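Local coordinates for protein KauB (Pseudomonas aeruginosa PAO1, PDB 6B4R) that probably oxidises aldehydes, aminoaldehydes among them and over a broad range, with NAD(P)+ as the electron acceptor, as a member of the aldehyde dehydrogenase family, at residues 272-277 with 456-461; 284-289 with 432-437. All coordinates share one frame; numbering follows the deposited sequence.

How the interactions relate
The two contacts illustrate how one strand pair can serve both a ligand pocket and a helix layer. Their centres lie about 7 Å apart, and both rest on the same mixed sheet, in which strands 273-276 and 430-434 run parallel as neighbours. Probable backbone hydrogen bonds join them: Ile-275 N to Ala-432 O, and Ile-275 O to Trp-434 N, each 2.8 Å. Along the chain, strand 273-276 leads into helix 283-295; the return through 430-434 and then 456-461 nests interaction 2 inside the loop closed by interaction 1. Interaction 1 extends to the ligand pocket, whereas interaction 2 attaches a helix to the sheet.

Interaction 1: 272-277 with 456-461; sequences SPNIVF and NQYDGG. With TOE (2-[2-(2-methoxy-ethoxy)-ethoxy]-ethoxyl), chain H.
Ser-272, just ahead of strand 273-276, meets the phenol end of Tyr-458: its CB lies 3.7 Å from Tyr-458 OH. The serine hydroxyl is engaged elsewhere, in a weak hydrogen bond to the backbone oxygen of Ala-430. Two residues on, Asn-274 offers the flat end of its side chain to the same tyrosine. With CG anti to the backbone N (chi1 -168°), its amide slants across the ring, the planes 46° apart, and Asn-274 CG comes within 4.0 Å of Tyr-458 CE1. The contact between amide and ring is van der Waals, made obliquely. The setting is a mixed sheet of the aldehyde dehydrogenase fold, in which strand 273-276 lies between strands 307-311 and 430-434 and runs parallel to both; loop 456-461 follows strand 452-455. Tyr-458 reaches back from that loop to the sheet; its hydroxyl is hydrogen-bonded to the backbone oxygen of Thr-303, a residue of the ligand pocket, and its ring meets Trp-454 edge-to-face. Immediately after the tyrosine, Asp-459 faces the bound polyether 2-[2-(2-methoxy-ethoxy)-ethoxy]-ethoxyl, its OD2 3.0 Å from the ligand's OI', while Asn-168 donates a hydrogen bond to that ligand.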
loop_
_atom_site.group_PDB
_atom_site.type_symbol
_atom_site.label_atom_id
_atom_site.label_comp_id
_atom_site.label_asym_id
_atom_site.label_seq_id
_atom_site.Cartn_x
_atom_site.Cartn_y
_atom_site.Cartn_z
ATOM N N SER A 272 -16.152 27.347 1.194
ATOM C CA SER A 272 -16.768 26.041 1.383
ATOM C C SER A 272 -18.285 26.097 1.534
ATOM O O SER A 272 -18.809 26.843 2.359
ATOM C CB SER A 272 -16.144 25.339 2.590
ATOM O OG SER A 272 -14.741 25.207 2.423
ATOM N N PRO A 273 -18.998 25.299 0.725
ATOM C CA PRO A 273 -20.457 25.207 0.796
ATOM C C PRO A 273 -20.923 24.201 1.849
ATOM O O PRO A 273 -20.460 23.059 1.876
ATOM C CB PRO A 273 -20.836 24.720 -0.604
ATOM C CG PRO A 273 -19.673 23.881 -1.022
ATOM C CD PRO A 273 -18.446 24.514 -0.394
ATOM N N ASN A 274 -21.833 24.635 2.712
ATOM C CA ASN A 274 -22.437 23.755 3.701
ATOM C C ASN A 274 -23.861 23.402 3.264
ATOM O O ASN A 274 -24.779 24.205 3.418
ATOM C CB ASN A 274 -22.434 24.432 5.074
ATOM C CG ASN A 274 -22.778 23.480 6.202
ATOM O OD1 ASN A 274 -22.961 22.280 5.990
ATOM N ND2 ASN A 274 -22.858 24.010 7.417
ATOM N N ILE A 275 -24.033 22.202 2.712
ATOM C CA ILE A 275 -25.289 21.809 2.073
ATOM C C ILE A 275 -26.217 21.017 2.994
ATOM O O ILE A 275 -25.893 19.906 3.415
ATOM C CB ILE A 275 -25.028 20.974 0.802
ATOM C CG1 ILE A 275 -24.065 21.711 -0.132
ATOM C CG2 ILE A 275 -26.338 20.646 0.092
ATOM C CD1 ILE A 275 -23.619 20.886 -1.322
ATOM N N VAL A 276 -27.380 21.591 3.289
ATOM C CA VAL A 276 -28.344 20.957 4.181
ATOM C C VAL A 276 -29.617 20.547 3.445
ATOM O O VAL A 276 -30.380 21.396 2.984
ATOM C CB VAL A 276 -28.730 21.887 5.346
ATOM C CG1 VAL A 276 -29.715 21.191 6.274
ATOM C CG2 VAL A 276 -27.490 22.330 6.105
ATOM N N PHE A 277 -29.843 19.241 3.345
ATOM C CA PHE A 277 -31.035 18.717 2.693
ATOM C C PHE A 277 -32.204 18.612 3.666
ATOM O O PHE A 277 -32.020 18.628 4.885
ATOM C CB PHE A 277 -30.748 17.351 2.059
ATOM C CG PHE A 277 -29.936 17.425 0.795
ATOM C CD1 PHE A 277 -30.551 17.646 -0.428
ATOM C CD2 PHE A 277 -28.559 17.271 0.827
ATOM C CE1 PHE A 277 -29.809 17.715 -1.593
ATOM C CE2 PHE A 277 -27.809 17.339 -0.336
ATOM C CZ PHE A 277 -28.435 17.560 -1.547
ATOM N N ASN A 456 -22.959 14.719 7.416
ATOM C CA ASN A 456 -23.651 14.740 8.705
ATOM C C ASN A 456 -22.762 15.197 9.866
ATOM O O ASN A 456 -22.922 14.757 11.005
ATOM C CB ASN A 456 -24.309 13.386 8.999
ATOM C CG ASN A 456 -25.408 13.051 8.008
ATOM O OD1 ASN A 456 -26.015 13.942 7.416
ATOM N ND2 ASN A 456 -25.669 11.763 7.820
ATOM N N GLN A 457 -21.828 16.087 9.551
ATOM C CA GLN A 457 -20.942 16.699 10.533
ATOM C C GLN A 457 -20.176 17.814 9.838
ATOM O O GLN A 457 -20.181 17.905 8.610
ATOM C CB GLN A 457 -19.957 15.676 11.092
ATOM C CG GLN A 457 -19.023 15.090 10.055
ATOM C CD GLN A 457 -17.958 14.204 10.671
ATOM O OE1 GLN A 457 -17.391 14.526 11.717
ATOM N NE2 GLN A 457 -17.682 13.078 10.026
ATOM N N TYR A 458 -19.518 18.665 10.615
ATOM C CA TYR A 458 -18.659 19.676 10.022
ATOM C C TYR A 458 -17.272 19.664 10.653
ATOM O O TYR A 458 -17.118 19.307 11.821
ATOM C CB TYR A 458 -19.286 21.072 10.111
ATOM C CG TYR A 458 -18.771 21.994 9.030
ATOM C CD1 TYR A 458 -19.349 22.000 7.766
ATOM C CD2 TYR A 458 -17.690 22.834 9.260
ATOM C CE1 TYR A 458 -18.876 22.824 6.765
ATOM C CE2 TYR A 458 -17.208 23.666 8.265
ATOM C CZ TYR A 458 -17.807 23.656 7.019
ATOM O OH TYR A 458 -17.333 24.477 6.023
ATOM N N ASP A 459 -16.274 20.047 9.859
ATOM C CA ASP A 459 -14.884 20.114 10.302
ATOM C C ASP A 459 -14.423 18.770 10.858
ATOM O O ASP A 459 -13.878 18.692 11.961
ATOM C CB ASP A 459 -14.698 21.231 11.336
ATOM C CG ASP A 459 -13.244 21.631 11.513
ATOM O OD1 ASP A 459 -12.424 21.310 10.625
ATOM O OD2 ASP A 459 -12.926 22.272 12.536
ATOM N N GLY A 460 -14.657 17.712 10.087
ATOM C CA GLY A 460 -14.302 16.368 10.505
ATOM C C GLY A 460 -12.916 15.950 10.053
ATOM O O GLY A 460 -12.227 16.701 9.362
ATOM N N GLY A 461 -12.507 14.748 10.448
ATOM C CA GLY A 461 -11.210 14.215 10.069
ATOM C C GLY A 461 -10.107 14.552 11.055
ATOM O O GLY A 461 -9.932 15.710 11.434
HETATM O "O2'" TOE H . -6.764 27.265 7.929
HETATM C "CA'" TOE H . -6.621 25.900 7.519
HETATM C "CB'" TOE H . -7.959 25.187 7.662
HETATM O "OC'" TOE H . -7.982 24.422 8.867
HETATM C "CD'" TOE H . -9.190 23.671 8.976
HETATM C "CE'" TOE H . -8.945 22.411 9.800
HETATM O "OF'" TOE H . -8.816 22.743 11.180
HETATM C "CG'" TOE H . -8.586 21.581 11.973
HETATM C "CH'" TOE H . -8.775 21.922 13.446
HETATM O "OI'" TOE H . -10.107 22.390 13.649
HETATM C "CK'" TOE H . -10.445 22.460 15.033
#

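Interaction 2: 284-289 with 432-437; sequences KAAAEA and AVWTSN
Trp-434 holds its CG anti to its own carbonyl carbon (chi1 -62°), and a chi2 of 77° then turns the indole so that one face of its six-membered ring receives Ala-286 of the helix. The methyl carbon Ala-286 CB sits over that face, displaced toward the rim, and is 3.6 Å from Trp-434 CE3. The alpha carbon joins in: Ala-286 CA stands 3.9 Å from the centroid of the six-membered ring and close to its normal, a CH-pi contact made by the helix backbone itself. Nearly one turn further along, Ala-289 brings its methyl up obliquely, with CB 3.5 Å from Trp-434 CZ2.

Helix 283-295 is the connecting helix of a beta-alpha-beta crossover from strand 273-276 to the parallel neighbour 307-311, and it lies against the sheet of the aldehyde dehydrogenase fold. Helix segment 284-289 and strand 432-434 run nearly antiparallel, at 159°, with their axes 10.6 Å apart at closest approach, and the tryptophan side chain spans the gap. The indole nitrogen also has a partner on the sheet: Trp-434 NE1 makes a weak hydrogen bond to Asn-274 OD1. Phe-318 of helix 315-326 also packs on Ala-286.

Beyond the tryptophan the chain leaves the strand through an ST turn, in which Asn-437 N donates to Thr-435 OG1 at 3.2 Å. Asn-437 is then the N-cap of helix 438-447, its OD1 accepting from Lys-440 N, while Ser-436 forms backbone hydrogen bonds with a second subunit.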
loop_
_atom_site.group_PDB
_atom_site.type_symbol
_atom_site.label_atom_id
_atom_site.label_comp_id
_atom_site.label_asym_id
_atom_site.label_seq_id
_atom_site.Cartn_x
_atom_site.Cartn_y
_atom_site.Cartn_z
ATOM N N LYS A 284 -31.693 20.276 14.057
ATOM C CA LYS A 284 -31.176 21.080 15.157
ATOM C C LYS A 284 -29.657 20.969 15.238
ATOM O O LYS A 284 -28.966 21.966 15.424
ATOM C CB LYS A 284 -31.811 20.666 16.485
ATOM C CG LYS A 284 -31.943 21.814 17.476
ATOM C CD LYS A 284 -31.339 21.472 18.830
ATOM C CE LYS A 284 -31.373 22.675 19.764
ATOM N NZ LYS A 284 -30.766 22.377 21.090
ATOM N N ALA A 285 -29.147 19.751 15.087
ATOM C CA ALA A 285 -27.708 19.515 15.117
ATOM C C ALA A 285 -27.017 20.151 13.912
ATOM O O ALA A 285 -25.907 20.681 14.024
ATOM C CB ALA A 285 -27.417 18.020 15.170
ATOM N N ALA A 286 -27.678 20.093 12.762
ATOM C CA ALA A 286 -27.161 20.717 11.550
ATOM C C ALA A 286 -27.127 22.236 11.692
ATOM O O ALA A 286 -26.226 22.895 11.175
ATOM C CB ALA A 286 -27.998 20.312 10.346
ATOM N N ALA A 287 -28.110 22.783 12.401
ATOM C CA ALA A 287 -28.181 24.221 12.634
ATOM C C ALA A 287 -27.081 24.683 13.584
ATOM O O ALA A 287 -26.514 25.761 13.413
ATOM C CB ALA A 287 -29.544 24.598 13.182
ATOM N N GLU A 288 -26.786 23.865 14.589
ATOM C CA GLU A 288 -25.716 24.174 15.530
ATOM C C GLU A 288 -24.369 24.132 14.816
ATOM O O GLU A 288 -23.517 24.999 15.019
ATOM C CB GLU A 288 -25.722 23.185 16.700
ATOM C CG GLU A 288 -26.980 23.221 17.560
ATOM C CD GLU A 288 -27.079 24.471 18.417
ATOM O OE1 GLU A 288 -26.095 25.240 18.485
ATOM O OE2 GLU A 288 -28.149 24.680 19.028
ATOM N N ALA A 289 -24.195 23.120 13.970
ATOM C CA ALA A 289 -22.964 22.946 13.209
ATOM C C ALA A 289 -22.763 24.073 12.204
ATOM O O ALA A 289 -21.637 24.521 11.985
ATOM C CB ALA A 289 -22.969 21.600 12.501
ATOM N N ALA A 432 -19.707 20.326 2.796
ATOM C CA ALA A 432 -20.462 19.476 3.712
ATOM C C ALA A 432 -21.842 19.131 3.168
ATOM O O ALA A 432 -22.457 19.925 2.460
ATOM C CB ALA A 432 -20.578 20.122 5.080
ATOM N N VAL A 433 -22.314 17.933 3.497
ATOM C CA VAL A 433 -23.640 17.484 3.091
ATOM C C VAL A 433 -24.385 16.878 4.275
ATOM O O VAL A 433 -23.855 16.023 4.982
ATOM C CB VAL A 433 -23.563 16.447 1.952
ATOM C CG1 VAL A 433 -24.938 15.866 1.667
ATOM C CG2 VAL A 433 -22.984 17.077 0.699
ATOM N N TRP A 434 -25.614 17.333 4.491
ATOM C CA TRP A 434 -26.451 16.803 5.559
ATOM C C TRP A 434 -27.671 16.092 4.983
ATOM O O TRP A 434 -28.565 16.724 4.420
ATOM C CB TRP A 434 -26.872 17.923 6.511
ATOM C CG TRP A 434 -25.706 18.571 7.198
ATOM C CD1 TRP A 434 -24.835 19.471 6.661
ATOM C CD2 TRP A 434 -25.282 18.361 8.552
ATOM N NE1 TRP A 434 -23.893 19.835 7.593
ATOM C CE2 TRP A 434 -24.147 19.168 8.763
ATOM C CE3 TRP A 434 -25.751 17.569 9.604
ATOM C CZ2 TRP A 434 -23.476 19.208 9.983
ATOM C CZ3 TRP A 434 -25.084 17.609 10.813
ATOM C CH2 TRP A 434 -23.959 18.423 10.994
ATOM N N THR A 435 -27.688 14.771 5.120
ATOM C CA THR A 435 -28.785 13.951 4.625
ATOM C C THR A 435 -28.732 12.580 5.287
ATOM O O THR A 435 -27.673 12.137 5.730
ATOM C CB THR A 435 -28.731 13.788 3.089
ATOM O OG1 THR A 435 -29.808 12.950 2.649
ATOM C CG2 THR A 435 -27.418 13.169 2.661
ATOM N N SER A 436 -29.881 11.916 5.360
ATOM C CA SER A 436 -29.958 10.591 5.959
ATOM C C SER A 436 -30.033 9.517 4.882
ATOM O O SER A 436 -29.969 8.323 5.177
ATOM C CB SER A 436 -31.171 10.492 6.883
ATOM O OG SER A 436 -32.376 10.650 6.155
ATOM N N ASN A 437 -30.166 9.951 3.634
ATOM C CA ASN A 437 -30.278 9.036 2.507
ATOM C C ASN A 437 -28.924 8.483 2.070
ATOM O O ASN A 437 -27.985 9.240 1.831
ATOM C CB ASN A 437 -30.972 9.726 1.330
ATOM C CG ASN A 437 -31.242 8.779 0.179
ATOM O OD1 ASN A 437 -30.446 8.669 -0.755
ATOM N ND2 ASN A 437 -32.367 8.077 0.247
#